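Type-2Aa cytolytic delta-endotoxin (Bacillus thuringiensis serovar kyushuensis, PDB 1CBY) kills the larvae of dipteran insects by making pores in midgut epithelial membranes, and is captured here as its inactive, dimeric protoxin. Local coordinates at residues 173-178 with 183-188; 45-50 with 55-60; 117-122 with 130-135; 63-68 with 239-244. All blocks are in the same frame, centred on the assembly; numbering follows the deposited sequence.

Contact 1 is the centre of the set: strand 44-48 of contact 2 extends its sheet, one face of which takes helix 54-63 and the other the helices of contact 3. Gln176 OE1 of 173-178 probably accepts a hydrogen bond from Gln50 N at 2.7 Å. On the face of contact 3, Phe131 CE1 packs on Ile175 CB at 3.9 Å. Contact 4 closes a long loop around contacts 1 and 3 and touches the helix of contact 2, with His59 O 3.6 Å from Leu244 CD1. The centres of contacts 3 and 4 are about 24 Å apart. The side chain of Asn241 lies about 7 Å from that of Ser38, the N-terminal processing stop.

Contact 1: 173-178 with 183-188; sequences FSIQNE and VMAVLP
Four backbone hydrogen bonds zip Phe173 and Ile175 to Leu187 and Ala185 in an antiparallel beta hairpin. Ile175 and Ala185 form one hydrogen-bonded pair: Ile175 N reaches Ala185 O at 2.8 Å, and Ala185 N returns to Ile175 O at 2.9 Å, both bonds nearly straight. In the other pair, Leu187 N donates to Phe173 O at 2.8 Å, whereas Phe173 N meets Leu187 O from above the carbonyl plane, 40° out of it. Ser174 and Val186 form the non-hydrogen-bonded pair between them. The side chains of Phe173, Ile175, Ala185 and Leu187 share one face, which helices 107-122 and 129-141 cover. Along it Phe173 and Leu187 run alongside each other, their CB atoms 4.0 Å apart, and Ile175 CG2 rests on Ala185 CB at 3.7 Å. The opposite face, with Ser174 and Val186, is packed by helix 54-63. Here Met184 runs straight out through CG and SD, then bends at its last torsion (chi3 -84°), which sets CE against Gln176 CB at 3.9 Å. The same extended chain lays Met184 SD alongside the hydroxyl of Ser174, 3.7 Å from OG.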
loop_
_atom_site.group_PDB
_atom_site.type_symbol
_atom_site.label_atom_id
_atom_site.label_comp_id
_atom_site.label_asym_id
_atom_site.label_seq_id
_atom_site.Cartn_x
_atom_site.Cartn_y
_atom_site.Cartn_z
ATOM N N PHE A 173 -5.731 8.667 7.150
ATOM C CA PHE A 173 -5.749 7.431 7.915
ATOM C C PHE A 173 -7.176 7.222 8.406
ATOM O O PHE A 173 -7.859 8.175 8.789
ATOM C CB PHE A 173 -4.826 7.536 9.138
ATOM C CG PHE A 173 -3.359 7.637 8.808
ATOM C CD1 PHE A 173 -2.671 6.552 8.288
ATOM C CD2 PHE A 173 -2.657 8.810 9.062
ATOM C CE1 PHE A 173 -1.297 6.634 8.024
ATOM C CE2 PHE A 173 -1.285 8.901 8.801
ATOM C CZ PHE A 173 -0.607 7.810 8.281
ATOM N N SER A 174 -7.629 5.979 8.384
ATOM C CA SER A 174 -8.957 5.637 8.872
ATOM C C SER A 174 -8.754 4.349 9.677
ATOM O O SER A 174 -8.390 3.303 9.122
ATOM C CB SER A 174 -9.910 5.424 7.702
ATOM O OG SER A 174 -11.252 5.370 8.137
ATOM N N ILE A 175 -8.940 4.445 10.991
ATOM C CA ILE A 175 -8.727 3.314 11.892
ATOM C C ILE A 175 -9.949 2.926 12.730
ATOM O O ILE A 175 -10.618 3.778 13.316
ATOM C CB ILE A 175 -7.480 3.581 12.792
ATOM C CG1 ILE A 175 -7.470 2.672 14.019
ATOM C CG2 ILE A 175 -7.395 5.053 13.167
ATOM C CD1 ILE A 175 -7.143 1.244 13.715
ATOM N N GLN A 176 -10.225 1.626 12.772
ATOM C CA GLN A 176 -11.354 1.085 13.515
ATOM C C GLN A 176 -11.065 -0.353 13.934
ATOM O O GLN A 176 -10.850 -1.224 13.087
ATOM C CB GLN A 176 -12.618 1.141 12.652
ATOM C CG GLN A 176 -13.837 0.424 13.218
ATOM C CD GLN A 176 -13.860 -1.061 12.904
ATOM O OE1 GLN A 176 -13.792 -1.468 11.744
ATOM N NE2 GLN A 176 -13.974 -1.875 13.937
ATOM N N ASN A 177 -11.057 -0.595 15.242
ATOM C CA ASN A 177 -10.805 -1.926 15.775
ATOM C C ASN A 177 -11.272 -2.039 17.222
ATOM O O ASN A 177 -11.987 -1.166 17.723
ATOM C CB ASN A 177 -9.318 -2.280 15.662
ATOM C CG ASN A 177 -8.454 -1.505 16.628
ATOM O OD1 ASN A 177 -8.923 -0.609 17.331
ATOM N ND2 ASN A 177 -7.183 -1.857 16.681
ATOM N N GLU A 178 -10.828 -3.094 17.900
ATOM C CA GLU A 178 -11.191 -3.341 19.293
ATOM C C GLU A 178 -10.852 -2.146 20.183
ATOM O O GLU A 178 -11.612 -1.804 21.088
ATOM C CB GLU A 178 -10.475 -4.587 19.826
ATOM C CG GLU A 178 -10.629 -5.844 18.970
ATOM C CD GLU A 178 -9.706 -5.857 17.755
ATOM O OE1 GLU A 178 -8.477 -5.710 17.935
ATOM O OE2 GLU A 178 -10.207 -6.008 16.620
ATOM N N VAL A 183 -16.505 3.963 18.135
ATOM C CA VAL A 183 -16.280 4.983 17.122
ATOM C C VAL A 183 -15.164 4.602 16.171
ATOM O O VAL A 183 -14.403 3.666 16.431
ATOM C CB VAL A 183 -15.922 6.361 17.741
ATOM C CG1 VAL A 183 -17.075 6.886 18.578
ATOM C CG2 VAL A 183 -14.643 6.264 18.558
ATOM N N MET A 184 -15.109 5.318 15.050
ATOM C CA MET A 184 -14.084 5.133 14.033
ATOM C C MET A 184 -13.258 6.401 14.081
ATOM O O MET A 184 -13.799 7.485 14.300
ATOM C CB MET A 184 -14.705 4.993 12.644
ATOM C CG MET A 184 -13.672 4.914 11.528
ATOM S SD MET A 184 -14.399 4.705 9.908
ATOM C CE MET A 184 -14.634 2.925 9.852
ATOM N N ALA A 185 -11.950 6.270 13.919
ATOM C CA ALA A 185 -11.074 7.432 13.946
ATOM C C ALA A 185 -10.572 7.763 12.542
ATOM O O ALA A 185 -10.098 6.881 11.822
ATOM C CB ALA A 185 -9.904 7.183 14.887
ATOM N N VAL A 186 -10.718 9.022 12.142
ATOM C CA VAL A 186 -10.266 9.467 10.828
ATOM C C VAL A 186 -9.207 10.524 11.050
ATOM O O VAL A 186 -9.353 11.372 11.931
ATOM C CB VAL A 186 -11.415 10.067 10.006
ATOM C CG1 VAL A 186 -10.938 10.397 8.605
ATOM C CG2 VAL A 186 -12.575 9.094 9.947
ATOM N N LEU A 187 -8.154 10.493 10.242
ATOM C CA LEU A 187 -7.075 11.456 10.397
ATOM C C LEU A 187 -6.569 12.048 9.076
ATOM O O LEU A 187 -5.722 11.452 8.400
ATOM C CB LEU A 187 -5.903 10.800 11.144
ATOM C CG LEU A 187 -4.988 11.621 12.066
ATOM C CD1 LEU A 187 -3.855 10.732 12.541
ATOM C CD2 LEU A 187 -4.417 12.838 11.365
ATOM N N PRO A 188 -7.154 13.179 8.645
ATOM C CA PRO A 188 -6.727 13.836 7.404
ATOM C C PRO A 188 -5.397 14.501 7.729
ATOM O O PRO A 188 -5.339 15.401 8.570
ATOM C CB PRO A 188 -7.817 14.892 7.188
ATOM C CG PRO A 188 -9.009 14.279 7.811
ATOM C CD PRO A 188 -8.432 13.741 9.101
#

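Contact 2: 45-50 with 55-60; sequences TVFYVQ and NQALHL
Phe47, on a sheet strand, and Ala57, on the following helix, meet in a strand-loop-helix unit, in which helix 54-63 folds back over the sheet that strand 44-48 belongs to. The principal interaction is CH-pi. Ala57 CB sits over one face of the Phe47 ring, 3.9 Å from the centroid and 19° off the ring normal, displaced toward the rim on the side of CE2 and CZ. The ring reaches the helix because CG is anti to the carbonyl carbon of Phe47 (chi1 -80°), and the bond from CA to CB already heads toward it.

Apolar contact at the ring edge comes second. Leu58 CD1 lies near the ring plane, 3.8 Å from Phe47 CE2, and its side chain crosses that of Phe47 at about a right angle. Face and edge of one ring are thus taken up by consecutive helix residues. Phe47 CZ also leans on the helix backbone, 3.7 Å from Ala57 C.

Nothing polar joins the two segments. The helix keeps its regular backbone bonds, such as His59 N to Asn55 O, while residues 45-48 pair in parallel with a strand of the second subunit, so the sheet continues through the dimer. Phe47 takes part in that interface too, its side chain packing on Leu33 of the second subunit, while Ala57 CB stays 3.7 Å from Phe47 CZ.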
loop_
_atom_site.group_PDB
_atom_site.type_symbol
_atom_site.label_atom_id
_atom_site.label_comp_id
_atom_site.label_asym_id
_atom_site.label_seq_id
_atom_site.Cartn_x
_atom_site.Cartn_y
_atom_site.Cartn_z
ATOM N N THR A 45 -4.674 7.108 0.736
ATOM C CA THR A 45 -5.510 6.503 1.754
ATOM C C THR A 45 -5.016 5.204 2.401
ATOM O O THR A 45 -4.542 4.290 1.718
ATOM C CB THR A 45 -6.912 6.302 1.179
ATOM O OG1 THR A 45 -7.299 7.487 0.473
ATOM C CG2 THR A 45 -7.908 6.062 2.277
ATOM N N VAL A 46 -5.128 5.140 3.727
ATOM C CA VAL A 46 -4.736 3.967 4.506
ATOM C C VAL A 46 -5.922 3.609 5.400
ATOM O O VAL A 46 -6.339 4.410 6.240
ATOM C CB VAL A 46 -3.483 4.246 5.376
ATOM C CG1 VAL A 46 -3.181 3.059 6.276
ATOM C CG2 VAL A 46 -2.282 4.525 4.490
ATOM N N PHE A 47 -6.485 2.423 5.178
ATOM C CA PHE A 47 -7.641 1.933 5.933
ATOM C C PHE A 47 -7.326 0.707 6.783
ATOM O O PHE A 47 -6.897 -0.325 6.259
ATOM C CB PHE A 47 -8.779 1.533 4.982
ATOM C CG PHE A 47 -9.612 2.683 4.469
ATOM C CD1 PHE A 47 -9.321 3.997 4.808
ATOM C CD2 PHE A 47 -10.701 2.435 3.636
ATOM C CE1 PHE A 47 -10.100 5.041 4.327
ATOM C CE2 PHE A 47 -11.483 3.472 3.151
ATOM C CZ PHE A 47 -11.182 4.776 3.496
ATOM N N TYR A 48 -7.572 0.814 8.084
ATOM C CA TYR A 48 -7.385 -0.298 9.016
ATOM C C TYR A 48 -8.752 -0.409 9.683
ATOM O O TYR A 48 -8.990 0.176 10.742
ATOM C CB TYR A 48 -6.301 0.020 10.055
ATOM C CG TYR A 48 -5.974 -1.143 10.972
ATOM C CD1 TYR A 48 -6.780 -1.441 12.070
ATOM C CD2 TYR A 48 -4.866 -1.952 10.736
ATOM C CE1 TYR A 48 -6.494 -2.514 12.910
ATOM C CE2 TYR A 48 -4.571 -3.031 11.571
ATOM C CZ TYR A 48 -5.390 -3.304 12.656
ATOM O OH TYR A 48 -5.106 -4.365 13.489
ATOM N N VAL A 49 -9.669 -1.109 9.025
ATOM C CA VAL A 49 -11.034 -1.250 9.520
ATOM C C VAL A 49 -11.602 -2.623 9.163
ATOM O O VAL A 49 -10.941 -3.430 8.509
ATOM C CB VAL A 49 -11.967 -0.173 8.880
ATOM C CG1 VAL A 49 -11.460 1.240 9.174
ATOM C CG2 VAL A 49 -12.069 -0.391 7.370
ATOM N N GLN A 50 -12.836 -2.877 9.589
ATOM C CA GLN A 50 -13.519 -4.130 9.288
ATOM C C GLN A 50 -14.390 -3.911 8.046
ATOM O O GLN A 50 -14.867 -2.802 7.801
ATOM C CB GLN A 50 -14.362 -4.569 10.485
ATOM C CG GLN A 50 -13.519 -4.999 11.677
ATOM C CD GLN A 50 -14.349 -5.309 12.903
ATOM O OE1 GLN A 50 -14.094 -4.786 13.984
ATOM N NE2 GLN A 50 -15.350 -6.162 12.743
ATOM N N ASN A 55 -17.570 1.230 4.135
ATOM C CA ASN A 55 -18.452 2.242 3.559
ATOM C C ASN A 55 -18.359 3.531 4.367
ATOM O O ASN A 55 -18.226 4.614 3.804
ATOM C CB ASN A 55 -19.896 1.740 3.550
ATOM C CG ASN A 55 -20.766 2.444 2.513
ATOM O OD1 ASN A 55 -21.854 1.966 2.193
ATOM N ND2 ASN A 55 -20.295 3.566 1.979
ATOM N N GLN A 56 -18.409 3.408 5.689
ATOM C CA GLN A 56 -18.321 4.561 6.579
ATOM C C GLN A 56 -16.989 5.275 6.400
ATOM O O GLN A 56 -16.933 6.503 6.322
ATOM C CB GLN A 56 -18.483 4.119 8.034
ATOM C CG GLN A 56 -18.381 5.247 9.051
ATOM C CD GLN A 56 -18.615 4.772 10.472
ATOM O OE1 GLN A 56 -18.777 3.576 10.724
ATOM N NE2 GLN A 56 -18.636 5.708 11.410
ATOM N N ALA A 57 -15.917 4.496 6.331
ATOM C CA ALA A 57 -14.577 5.043 6.158
ATOM C C ALA A 57 -14.459 5.802 4.835
ATOM O O ALA A 57 -13.905 6.906 4.778
ATOM C CB ALA A 57 -13.552 3.917 6.213
ATOM N N LEU A 58 -15.000 5.205 3.779
ATOM C CA LEU A 58 -14.964 5.785 2.446
ATOM C C LEU A 58 -15.740 7.100 2.416
ATOM O O LEU A 58 -15.319 8.067 1.772
ATOM C CB LEU A 58 -15.525 4.783 1.436
ATOM C CG LEU A 58 -14.872 4.727 0.053
ATOM C CD1 LEU A 58 -13.357 4.860 0.150
ATOM C CD2 LEU A 58 -15.249 3.421 -0.618
ATOM N N HIS A 59 -16.856 7.149 3.134
ATOM C CA HIS A 59 -17.657 8.360 3.199
ATOM C C HIS A 59 -16.848 9.474 3.847
ATOM O O HIS A 59 -16.726 10.568 3.294
ATOM C CB HIS A 59 -18.934 8.121 3.997
ATOM C CG HIS A 59 -20.067 7.599 3.173
ATOM N ND1 HIS A 59 -19.941 6.466 2.410
ATOM C CD2 HIS A 59 -21.310 8.119 3.006
ATOM C CE1 HIS A 59 -21.100 6.320 1.796
ATOM N NE2 HIS A 59 -21.961 7.296 2.125
ATOM N N LEU A 60 -16.266 9.175 5.004
ATOM C CA LEU A 60 -15.455 10.141 5.738
ATOM C C LEU A 60 -14.271 10.611 4.900
ATOM O O LEU A 60 -13.941 11.799 4.886
ATOM C CB LEU A 60 -14.979 9.530 7.061
ATOM C CG LEU A 60 -16.055 9.403 8.147
ATOM C CD1 LEU A 60 -15.741 8.273 9.113
ATOM C CD2 LEU A 60 -16.189 10.724 8.877
#

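Contact 3: 117-122 with 130-135; sequences IIQEVL and SFWNSV
The rings of Phe131 and Trp132 both receive CD2 of Leu122 in this helix hairpin, where helix 107-122 is followed by helix 129-141. The methyl approaches each ring obliquely, 4.1 Å from Phe131 CE2 and 3.9 Å from Trp132 CH2. The rings also pack on each other: Phe131 CD2 lies over the centre of one face of the indole, 3.7 Å above its plane. Val135 CG2 covers one face of the Phe131 ring, offset toward the rim, and Trp132 NE1 lies in plane at that ring's edge. The indole N-H is spent on Ile126 O, in the loop between the helices, which helps fix the rotation of the ring.

Beyond Leu122, the far corner of the indole is set against the helix backbone, Trp132 CH2 being 3.9 Å from Gln119 CA. The Gln119 side chain passes the ring at about a right angle, with amide and ring planes 80° apart.

The two short segments cross at 120°, with axes 12.1 Å apart at closest approach, so long side chains bridge most of the gap. Leu122 also packs on Leu187 and Thr221, placing the hairpin on the sheet. Further along, Ile118 and Val135 reach toward each other tip to tip: with chi1 at -69° and the chain extended beyond it, Ile118 carries CD1 out to 4.1 Å from Val135 CG1.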
loop_
_atom_site.group_PDB
_atom_site.type_symbol
_atom_site.label_atom_id
_atom_site.label_comp_id
_atom_site.label_asym_id
_atom_site.label_seq_id
_atom_site.Cartn_x
_atom_site.Cartn_y
_atom_site.Cartn_z
ATOM N N ILE A 117 4.432 12.491 16.802
ATOM C CA ILE A 117 3.485 13.599 16.741
ATOM C C ILE A 117 2.116 13.089 16.294
ATOM O O ILE A 117 1.084 13.554 16.775
ATOM C CB ILE A 117 3.982 14.710 15.798
ATOM C CG1 ILE A 117 5.316 15.258 16.316
ATOM C CG2 ILE A 117 2.959 15.832 15.715
ATOM C CD1 ILE A 117 5.952 16.298 15.427
ATOM N N ILE A 118 2.110 12.126 15.379
ATOM C CA ILE A 118 0.864 11.534 14.899
ATOM C C ILE A 118 0.205 10.803 16.070
ATOM O O ILE A 118 -0.983 10.985 16.337
ATOM C CB ILE A 118 1.125 10.536 13.741
ATOM C CG1 ILE A 118 1.581 11.291 12.493
ATOM C CG2 ILE A 118 -0.125 9.712 13.436
ATOM C CD1 ILE A 118 1.911 10.389 11.341
ATOM N N GLN A 119 0.994 9.996 16.777
ATOM C CA GLN A 119 0.511 9.246 17.931
ATOM C C GLN A 119 -0.196 10.199 18.899
ATOM O O GLN A 119 -1.303 9.924 19.373
ATOM C CB GLN A 119 1.686 8.558 18.635
ATOM C CG GLN A 119 1.293 7.707 19.834
ATOM C CD GLN A 119 2.475 7.359 20.721
ATOM O OE1 GLN A 119 3.215 8.240 21.160
ATOM N NE2 GLN A 119 2.653 6.073 20.998
ATOM N N GLU A 120 0.443 11.336 19.154
ATOM C CA GLU A 120 -0.097 12.350 20.046
ATOM C C GLU A 120 -1.421 12.903 19.514
ATOM O O GLU A 120 -2.447 12.831 20.192
ATOM C CB GLU A 120 0.924 13.483 20.225
ATOM C CG GLU A 120 0.531 14.560 21.235
ATOM C CD GLU A 120 0.451 14.040 22.663
ATOM O OE1 GLU A 120 1.515 13.780 23.267
ATOM O OE2 GLU A 120 -0.676 13.896 23.183
ATOM N N VAL A 121 -1.400 13.407 18.283
ATOM C CA VAL A 121 -2.583 13.986 17.650
ATOM C C VAL A 121 -3.751 13.015 17.516
ATOM O O VAL A 121 -4.911 13.417 17.612
ATOM C CB VAL A 121 -2.232 14.590 16.264
ATOM C CG1 VAL A 121 -3.498 15.040 15.525
ATOM C CG2 VAL A 121 -1.286 15.768 16.448
ATOM N N LEU A 122 -3.441 11.737 17.319
ATOM C CA LEU A 122 -4.462 10.705 17.171
ATOM C C LEU A 122 -5.295 10.566 18.455
ATOM O O LEU A 122 -6.493 10.279 18.403
ATOM C CB LEU A 122 -3.802 9.373 16.784
ATOM C CG LEU A 122 -4.682 8.167 16.433
ATOM C CD1 LEU A 122 -5.688 8.525 15.361
ATOM C CD2 LEU A 122 -3.810 7.021 15.968
ATOM N N SER A 130 0.992 -3.966 13.101
ATOM C CA SER A 130 0.697 -3.708 11.699
ATOM C C SER A 130 0.274 -2.262 11.472
ATOM O O SER A 130 0.768 -1.613 10.554
ATOM C CB SER A 130 -0.396 -4.648 11.198
ATOM O OG SER A 130 0.046 -5.996 11.180
ATOM N N PHE A 131 -0.616 -1.749 12.317
ATOM C CA PHE A 131 -1.071 -0.374 12.163
ATOM C C PHE A 131 0.082 0.609 12.245
ATOM O O PHE A 131 0.277 1.419 11.334
ATOM C CB PHE A 131 -2.132 -0.001 13.196
ATOM C CG PHE A 131 -2.516 1.456 13.162
ATOM C CD1 PHE A 131 -3.277 1.966 12.112
ATOM C CD2 PHE A 131 -2.091 2.324 14.164
ATOM C CE1 PHE A 131 -3.609 3.321 12.058
ATOM C CE2 PHE A 131 -2.416 3.683 14.121
ATOM C CZ PHE A 131 -3.177 4.180 13.062
ATOM N N TRP A 132 0.859 0.535 13.320
ATOM C CA TRP A 132 1.985 1.443 13.486
ATOM C C TRP A 132 3.069 1.263 12.425
ATOM O O TRP A 132 3.849 2.182 12.158
ATOM C CB TRP A 132 2.534 1.354 14.906
ATOM C CG TRP A 132 1.551 1.884 15.884
ATOM C CD1 TRP A 132 0.847 1.171 16.805
ATOM C CD2 TRP A 132 1.097 3.238 15.986
ATOM N NE1 TRP A 132 -0.027 1.993 17.470
ATOM C CE2 TRP A 132 0.103 3.267 16.989
ATOM C CE3 TRP A 132 1.430 4.429 15.324
ATOM C CZ2 TRP A 132 -0.565 4.439 17.345
ATOM C CZ3 TRP A 132 0.766 5.595 15.679
ATOM C CH2 TRP A 132 -0.223 5.589 16.682
ATOM N N ASN A 133 3.105 0.088 11.806
ATOM C CA ASN A 133 4.059 -0.170 10.737
ATOM C C ASN A 133 3.535 0.549 9.499
ATOM O O ASN A 133 4.304 1.138 8.746
ATOM C CB ASN A 133 4.192 -1.668 10.459
ATOM C CG ASN A 133 5.185 -2.356 11.384
ATOM O OD1 ASN A 133 5.272 -3.583 11.399
ATOM N ND2 ASN A 133 5.938 -1.575 12.153
ATOM N N SER A 134 2.216 0.522 9.314
ATOM C CA SER A 134 1.579 1.193 8.186
ATOM C C SER A 134 1.839 2.683 8.327
ATOM O O SER A 134 2.226 3.349 7.370
ATOM C CB SER A 134 0.072 0.935 8.177
ATOM O OG SER A 134 -0.200 -0.445 8.000
ATOM N N VAL A 135 1.667 3.190 9.543
ATOM C CA VAL A 135 1.901 4.597 9.821
ATOM C C VAL A 135 3.340 4.990 9.508
ATOM O O VAL A 135 3.576 5.994 8.838
ATOM C CB VAL A 135 1.592 4.942 11.287
ATOM C CG1 VAL A 135 2.073 6.342 11.607
ATOM C CG2 VAL A 135 0.101 4.838 11.537
#

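Contact 4: 63-68 with 239-244; sequences AFQGAI and VNNYNL
The methylenes of Gln65 pack on the amide of Asn241 where a turn following helix 54-63 meets the C-terminal tail, a loop-to-loop contact joining parts of the chain 171 residues apart. Starting at the root of Gln65, CB points toward the tail and lies 4.0 Å from Asn241 CG. The next atom, Gln65 CG, meets the same amide carbon, Asn241 CG, at 3.9 Å. The chain then bends at chi2 (-72°), which turns the amide off to the loop that follows the N-terminal processing stop, Ser38. There both ends are engaged: OE1 accepts from Asn42 N and NE2 donates to Asp41 OD1. With its amide held at both ends, Gln65 offers its methylene groups to the tail. The two amides are nearly parallel, their planes 17° apart, although the side chains cross at a slant.

Asn241 is anchored through its backbone, its N donating to Asp39 OD2, so residues just after Ser38 serve both partners. From Gln65 the chain makes a tight turn, with Ile68 N bonded to Gln65 O at 2.9 Å. Residues 239-244 lie beyond Ser228, the C-terminal processing stop, so activation would be expected to remove this half of the contact and leave 63-68 in the toxin.

The second touch is made by Leu244, whose position is less certain because it is poorly ordered. Its bond from CA to CB heads toward residues 63-68, with Leu244 CB and CD1 both 4.2 Å from Ala63 CB and CD1 3.7 Å from Ala63 N.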
loop_
_atom_site.group_PDB
_atom_site.type_symbol
_atom_site.label_atom_id
_atom_site.label_comp_id
_atom_site.label_asym_id
_atom_site.label_seq_id
_atom_site.Cartn_x
_atom_site.Cartn_y
_atom_site.Cartn_z
ATOM N N ALA A 63 -15.517 13.018 2.151
ATOM C CA ALA A 63 -15.944 14.285 2.729
ATOM C C ALA A 63 -14.766 15.228 2.897
ATOM O O ALA A 63 -14.893 16.434 2.688
ATOM C CB ALA A 63 -16.629 14.061 4.063
ATOM N N PHE A 64 -13.607 14.682 3.245
ATOM C CA PHE A 64 -12.430 15.519 3.432
ATOM C C PHE A 64 -11.695 15.909 2.154
ATOM O O PHE A 64 -10.709 16.652 2.203
ATOM C CB PHE A 64 -11.491 14.913 4.470
ATOM C CG PHE A 64 -11.986 15.077 5.879
ATOM C CD1 PHE A 64 -11.987 16.330 6.484
ATOM C CD2 PHE A 64 -12.482 13.990 6.590
ATOM C CE1 PHE A 64 -12.476 16.502 7.771
ATOM C CE2 PHE A 64 -12.974 14.150 7.880
ATOM C CZ PHE A 64 -12.971 15.408 8.471
ATOM N N GLN A 65 -12.192 15.441 1.010
ATOM C CA GLN A 65 -11.598 15.794 -0.277
ATOM C C GLN A 65 -11.793 17.295 -0.444
ATOM O O GLN A 65 -10.891 18.006 -0.877
ATOM C CB GLN A 65 -12.308 15.073 -1.423
ATOM C CG GLN A 65 -12.087 13.573 -1.476
ATOM C CD GLN A 65 -10.690 13.188 -1.926
ATOM O OE1 GLN A 65 -9.900 14.027 -2.368
ATOM N NE2 GLN A 65 -10.374 11.909 -1.810
ATOM N N GLY A 66 -12.960 17.771 -0.018
ATOM C CA GLY A 66 -13.293 19.181 -0.124
ATOM C C GLY A 66 -12.343 20.124 0.585
ATOM O O GLY A 66 -12.446 21.339 0.430
ATOM N N ALA A 67 -11.431 19.576 1.380
ATOM C CA ALA A 67 -10.469 20.398 2.099
ATOM C C ALA A 67 -9.289 20.755 1.203
ATOM O O ALA A 67 -8.534 21.673 1.512
ATOM C CB ALA A 67 -9.988 19.679 3.353
ATOM N N ILE A 68 -9.116 20.007 0.113
ATOM C CA ILE A 68 -8.029 20.251 -0.840
ATOM C C ILE A 68 -8.499 21.284 -1.861
ATOM O O ILE A 68 -9.458 21.040 -2.591
ATOM C CB ILE A 68 -7.649 18.982 -1.642
ATOM C CG1 ILE A 68 -7.531 17.758 -0.726
ATOM C CG2 ILE A 68 -6.348 19.223 -2.396
ATOM C CD1 ILE A 68 -6.426 17.848 0.291
ATOM N N VAL A 239 -20.187 6.268 -4.744
ATOM C CA VAL A 239 -20.397 7.465 -3.936
ATOM C C VAL A 239 -19.402 8.548 -4.352
ATOM O O VAL A 239 -18.223 8.271 -4.567
ATOM C CB VAL A 239 -20.246 7.149 -2.419
ATOM C CG1 VAL A 239 -20.424 8.411 -1.586
ATOM C CG2 VAL A 239 -21.262 6.089 -1.993
ATOM N N ASN A 240 -19.885 9.776 -4.487
ATOM C CA ASN A 240 -19.025 10.886 -4.885
ATOM C C ASN A 240 -18.667 11.745 -3.688
ATOM O O ASN A 240 -18.979 11.387 -2.556
ATOM C CB ASN A 240 -19.690 11.727 -5.982
ATOM C CG ASN A 240 -21.054 12.279 -5.581
ATOM O OD1 ASN A 240 -21.784 12.778 -6.428
ATOM N ND2 ASN A 240 -21.403 12.192 -4.302
ATOM N N ASN A 241 -18.048 12.895 -3.929
ATOM C CA ASN A 241 -17.657 13.779 -2.839
ATOM C C ASN A 241 -18.723 14.827 -2.536
ATOM O O ASN A 241 -18.398 15.938 -2.123
ATOM C CB ASN A 241 -16.343 14.493 -3.176
ATOM C CG ASN A 241 -15.269 13.552 -3.688
ATOM O OD1 ASN A 241 -14.406 13.955 -4.461
ATOM N ND2 ASN A 241 -15.317 12.298 -3.267
ATOM N N TYR A 242 -19.993 14.479 -2.711
ATOM C CA TYR A 242 -21.061 15.446 -2.480
ATOM C C TYR A 242 -22.186 14.905 -1.617
ATOM O O TYR A 242 -22.488 13.713 -1.657
ATOM C CB TYR A 242 -21.603 15.957 -3.823
ATOM C CG TYR A 242 -20.571 16.725 -4.626
ATOM C CD1 TYR A 242 -19.645 16.061 -5.433
ATOM C CD2 TYR A 242 -20.482 18.112 -4.534
ATOM C CE1 TYR A 242 -18.653 16.759 -6.113
ATOM C CE2 TYR A 242 -19.494 18.821 -5.214
ATOM C CZ TYR A 242 -18.584 18.139 -5.997
ATOM O OH TYR A 242 -17.592 18.833 -6.646
ATOM N N ASN A 243 -22.812 15.802 -0.852
ATOM C CA ASN A 243 -23.908 15.457 0.050
ATOM C C ASN A 243 -23.418 14.448 1.080
ATOM O O ASN A 243 -23.866 13.299 1.111
ATOM C CB ASN A 243 -25.101 14.900 -0.731
ATOM C CG ASN A 243 -25.551 15.828 -1.832
ATOM O OD1 ASN A 243 -25.859 16.989 -1.587
ATOM N ND2 ASN A 243 -25.589 15.317 -3.056
ATOM N N LEU A 244 -22.469 14.878 1.908
ATOM C CA LEU A 244 -21.906 14.006 2.932
ATOM C C LEU A 244 -21.892 14.587 4.347
ATOM O O LEU A 244 -21.801 13.837 5.324
ATOM C CB LEU A 244 -20.497 13.550 2.526
ATOM C CG LEU A 244 -20.375 12.679 1.273
ATOM C CD1 LEU A 244 -18.937 12.272 1.056
ATOM C CD2 LEU A 244 -21.254 11.448 1.393
#